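Local coordinates for protein putative NADPH-dependent oxidoreductase (Desulfitobacterium hafniense DCB-2, PDB 3DB2) that probably catalyses an NADPH-dependent oxidation or reduction, pairing a nucleotide-binding Rossmann domain with a GFO/IDH/MocA-type C-terminal domain, at residues A17-D22 / D301-E306; F258-W261 / D265-D268. One frame throughout, in Å; residues are numbered along the deposited sequence.

Contact 1: residues A17-D22 / D301-E306; sequences AYVMAD and DHLRVE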
# COMPACT_ATOMS: atom_id res chain seq x y z
N ALA C 17 -12.93 5.31 28.69
CA ALA C 17 -14.27 5.38 29.27
C ALA C 17 -14.91 6.74 29.22
O ALA C 17 -16.12 6.90 29.07
CB ALA C 17 -14.19 4.93 30.73
N TYR C 18 -14.12 7.81 29.39
CA TYR C 18 -14.61 9.17 29.37
C TYR C 18 -14.90 9.66 27.93
O TYR C 18 -15.84 10.38 27.62
CB TYR C 18 -13.56 10.08 30.02
CG TYR C 18 -13.40 9.93 31.51
CD1 TYR C 18 -12.78 8.86 32.11
CD2 TYR C 18 -13.92 10.92 32.34
CE1 TYR C 18 -12.67 8.75 33.49
CE2 TYR C 18 -13.81 10.83 33.71
CZ TYR C 18 -13.18 9.75 34.29
OH TYR C 18 -13.10 9.72 35.67
N VAL C 19 -14.02 9.30 27.01
CA VAL C 19 -14.30 9.62 25.60
C VAL C 19 -15.63 8.99 25.20
O VAL C 19 -16.41 9.70 24.55
CB VAL C 19 -13.17 9.14 24.69
CG1 VAL C 19 -13.48 9.26 23.20
CG2 VAL C 19 -11.93 9.96 25.02
N MSE C 20 -15.85 7.74 25.62
CA MSE C 20 -17.11 7.07 25.26
C MSE C 20 -18.28 7.83 25.87
O MSE C 20 -19.21 8.18 25.15
CB MSE C 20 -17.12 5.60 25.67
CG MSE C 20 -16.28 4.63 24.84
SE MSE C 20 -16.60 4.74 22.91
CE MSE C 20 -18.42 4.07 22.94
N ALA C 21 -18.22 8.09 27.18
CA ALA C 21 -19.35 8.73 27.85
C ALA C 21 -19.61 10.14 27.35
O ALA C 21 -20.75 10.59 27.26
CB ALA C 21 -19.10 8.73 29.37
N ASP C 22 -18.56 10.88 27.01
CA ASP C 22 -18.73 12.19 26.40
C ASP C 22 -19.63 12.09 25.18
O ASP C 22 -20.48 12.93 24.86
CB ASP C 22 -17.36 12.75 26.02
CG ASP C 22 -16.63 13.33 27.21
OD1 ASP C 22 -17.20 13.34 28.32
OD2 ASP C 22 -15.47 13.76 27.03
N ASP C 301 -21.88 10.40 14.20
CA ASP C 301 -21.29 10.33 15.53
C ASP C 301 -20.98 8.85 15.83
O ASP C 301 -21.78 8.15 16.44
CB ASP C 301 -22.18 10.92 16.61
CG ASP C 301 -21.44 11.10 17.93
OD1 ASP C 301 -20.51 10.31 18.17
OD2 ASP C 301 -21.75 12.03 18.72
N HIS C 302 -19.82 8.42 15.35
CA HIS C 302 -19.45 6.99 15.32
C HIS C 302 -19.50 6.35 16.69
O HIS C 302 -19.91 5.20 16.84
CB HIS C 302 -18.10 6.86 14.64
CG HIS C 302 -16.89 7.48 15.24
ND1 HIS C 302 -15.96 6.78 15.98
CD2 HIS C 302 -16.44 8.76 15.22
CE1 HIS C 302 -15.00 7.59 16.37
NE2 HIS C 302 -15.26 8.81 15.92
N LEU C 303 -19.10 7.09 17.73
CA LEU C 303 -19.05 6.45 19.06
C LEU C 303 -20.44 6.42 19.66
O LEU C 303 -20.89 5.46 20.29
CB LEU C 303 -18.07 7.21 19.97
CG LEU C 303 -16.63 7.31 19.48
CD1 LEU C 303 -15.79 8.05 20.51
CD2 LEU C 303 -16.07 5.93 19.21
N ARG C 304 -21.21 7.49 19.48
CA ARG C 304 -22.58 7.53 19.99
C ARG C 304 -23.48 6.50 19.33
O ARG C 304 -24.20 5.77 20.00
CB ARG C 304 -23.17 8.92 19.75
CG ARG C 304 -24.64 9.03 20.10
CD ARG C 304 -25.09 10.49 20.07
NE ARG C 304 -26.54 10.61 20.23
CZ ARG C 304 -27.22 11.74 20.18
NH1 ARG C 304 -26.65 12.91 19.96
NH2 ARG C 304 -28.54 11.72 20.35
N VAL C 305 -23.44 6.44 17.99
CA VAL C 305 -24.36 5.54 17.29
C VAL C 305 -24.05 4.08 17.60
O VAL C 305 -24.99 3.27 17.58
CB VAL C 305 -24.40 5.73 15.77
CG1 VAL C 305 -24.89 7.12 15.44
CG2 VAL C 305 -23.04 5.43 15.14
N GLU C 306 -22.81 3.72 17.90
CA GLU C 306 -22.54 2.29 18.14
C GLU C 306 -23.13 1.80 19.46
O GLU C 306 -23.64 0.68 19.52
CB GLU C 306 -21.06 2.01 18.03
CG GLU C 306 -20.14 2.24 19.20
CD GLU C 306 -18.69 1.86 18.94
OE1 GLU C 306 -18.40 0.88 18.22
OE2 GLU C 306 -17.79 2.54 19.48
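Leu303 pushes its isobutyl end between Val19 and Met20, a selenomethionine, of helix 15-24. CD1 reaches Val19 CG1 at 3.7 Å and also borders the selenium, while CD2 meets that atom, Met20 SE, at 3.9 Å. This is the tight part of the contact, wholly apolar, and branched leucine suits it because one residue can serve two neighbours. The Met20 chain bends at both chi2 (-51°) and chi3 (-67°), which folds its end back across Leu303 at about a right angle and carries CE to 3.9 Å from Leu303 O. The same methyl lies 3.8 Å from Glu306 OE2, whose hydrogen bond is made with Tyr94 of strand 92-96 instead. The packing thins toward the partly exposed side, where Arg304 leads its extended chain away to a salt bridge with Glu308 and Asp301, at the N-cap of helix 302-316, accepts from Arg304 N through OD1 at 3.2 Å. The axes of the short segments 17-22 and 302-306 come within 9.3 Å and cross at -78°, so the touch is a small patch. The sequence leading into helix 15-24, with Ala17 on the helix itself, resembles GxGxxA, consistent with the first helix of a dinucleotide-binding Rossmann fold.

Contact 2: residues F258-W261 / D265-D268; sequences FSWW and DVTD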
# COMPACT_ATOMS: atom_id res chain seq x y z
N PHE C 258 -6.79 11.36 12.33
CA PHE C 258 -7.18 10.53 13.46
C PHE C 258 -7.18 11.30 14.79
O PHE C 258 -7.72 10.82 15.81
CB PHE C 258 -6.28 9.27 13.57
CG PHE C 258 -6.97 8.21 14.42
CD1 PHE C 258 -7.93 7.39 13.86
CD2 PHE C 258 -6.68 8.07 15.77
CE1 PHE C 258 -8.56 6.43 14.64
CE2 PHE C 258 -7.31 7.12 16.55
CZ PHE C 258 -8.27 6.31 15.98
N SER C 259 -6.59 12.48 14.79
CA SER C 259 -6.53 13.32 15.98
C SER C 259 -7.92 13.79 16.33
O SER C 259 -8.12 14.17 17.50
CB SER C 259 -5.54 14.46 15.78
OG SER C 259 -6.01 15.46 14.91
N TRP C 260 -8.87 13.74 15.40
CA TRP C 260 -10.26 14.09 15.70
C TRP C 260 -11.17 12.90 15.97
O TRP C 260 -12.39 13.06 16.05
CB TRP C 260 -10.85 14.92 14.54
CG TRP C 260 -10.18 16.26 14.53
CD1 TRP C 260 -8.97 16.61 13.98
CD2 TRP C 260 -10.73 17.43 15.15
NE1 TRP C 260 -8.75 17.95 14.22
CE2 TRP C 260 -9.81 18.47 14.92
CE3 TRP C 260 -11.92 17.68 15.85
CZ2 TRP C 260 -10.08 19.74 15.41
CZ3 TRP C 260 -12.17 18.96 16.33
CH2 TRP C 260 -11.24 19.98 16.10
N TRP C 261 -10.62 11.73 16.14
CA TRP C 261 -11.35 10.53 16.48
C TRP C 261 -12.25 10.69 17.72
O TRP C 261 -13.44 10.35 17.68
CB TRP C 261 -10.35 9.40 16.72
CG TRP C 261 -10.98 8.05 16.79
CD1 TRP C 261 -11.11 7.32 17.93
CD2 TRP C 261 -11.55 7.26 15.73
NE1 TRP C 261 -11.73 6.13 17.64
CE2 TRP C 261 -12.01 6.06 16.32
CE3 TRP C 261 -11.72 7.45 14.35
CZ2 TRP C 261 -12.62 5.06 15.58
CZ3 TRP C 261 -12.32 6.46 13.61
CH2 TRP C 261 -12.77 5.27 14.22
N ASP C 265 -18.70 13.51 17.01
CA ASP C 265 -19.71 14.06 16.13
C ASP C 265 -19.15 14.87 14.96
O ASP C 265 -19.93 15.20 14.06
CB ASP C 265 -20.68 14.96 16.87
CG ASP C 265 -20.05 16.11 17.63
OD1 ASP C 265 -18.81 16.18 17.75
OD2 ASP C 265 -20.85 16.94 18.13
N VAL C 266 -17.87 15.17 14.96
CA VAL C 266 -17.26 15.92 13.87
C VAL C 266 -16.07 15.24 13.21
O VAL C 266 -15.35 15.79 12.37
CB VAL C 266 -16.81 17.33 14.36
CG1 VAL C 266 -18.01 18.22 14.65
CG2 VAL C 266 -15.94 17.23 15.61
N THR C 267 -15.80 13.99 13.57
CA THR C 267 -14.68 13.24 13.02
C THR C 267 -14.71 13.22 11.48
O THR C 267 -13.68 13.44 10.85
CB THR C 267 -14.70 11.79 13.49
OG1 THR C 267 -14.53 11.82 14.92
CG2 THR C 267 -13.53 10.97 12.96
N ASP C 268 -15.90 12.96 10.93
CA ASP C 268 -16.00 12.93 9.47
C ASP C 268 -15.61 14.24 8.79
O ASP C 268 -15.23 14.25 7.61
CB ASP C 268 -17.43 12.59 9.08
CG ASP C 268 -17.77 11.12 9.06
OD1 ASP C 268 -17.04 10.35 8.39
OD2 ASP C 268 -18.76 10.70 9.71
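The indole of Trp260 meets Val266 obliquely, its CE3 lying 4.1 Å from the valine CG2, while His270 stacks on the same ring system from beyond the two segments. The second indole, Trp261, has Phe258 CE1 on one face, 3.2 Å above the plane and offset toward the rim; in return, Trp261 CB sits over the centre of one face of the Phe258 ring. Thr267 brings its methyl CG2 obliquely to Trp261 CE3, at 4.2 Å. Aromatic residues suit these places because Phe258 and Trp261 offer each other a flat face, while the CE3 region of Trp261 still meets the threonine methyl. Between the indoles runs the polar link: Thr267 OG1 donates to Trp260 O at 2.7 Å, approaching with a C=O...O angle of 134° and tilted 33° from the carbonyl plane. Threonine fits because its two branches part company: chi1 of -64° turns the hydroxyl to the Trp260 carbonyl and sends the methyl, opposite the backbone N, toward Trp261. Trp261, buried, also meets the rings of His302 and His185. The hydroxyl probably also bonds to His302 NE2, which is close to Trp261 O as well. A valine here would keep the bulk but would probably leave Trp260 O without its hydroxyl donor and deprive His302 NE2 of one of its partners. Such a shared set of bonds, beside the Trp261 ring and the Thr267 methyl, implies that this loop is held by a few directional polar links as well as by apolar contact.

In the fold
Contact 1 is buried and joins two helices far apart in sequence, one from the Rossmann domain; contact 2 is partly buried, with Trp260 and Val266 on its more open side, and folds a single loop, between strands 250-256 and 271-278 of the mixed sheet, back on itself. Their chemistry differs accordingly: side-chain packing without any hydrogen bond between segments in the first, a hydroxyl-to-carbonyl bond beside aromatic rings in the second. No element is common to both, yet their centres lie about 12 Å apart and they touch. His302, at the start of helix 302-316, joins the two, tying the helix that packs on the Rossmann domain to the loop of the other sheet.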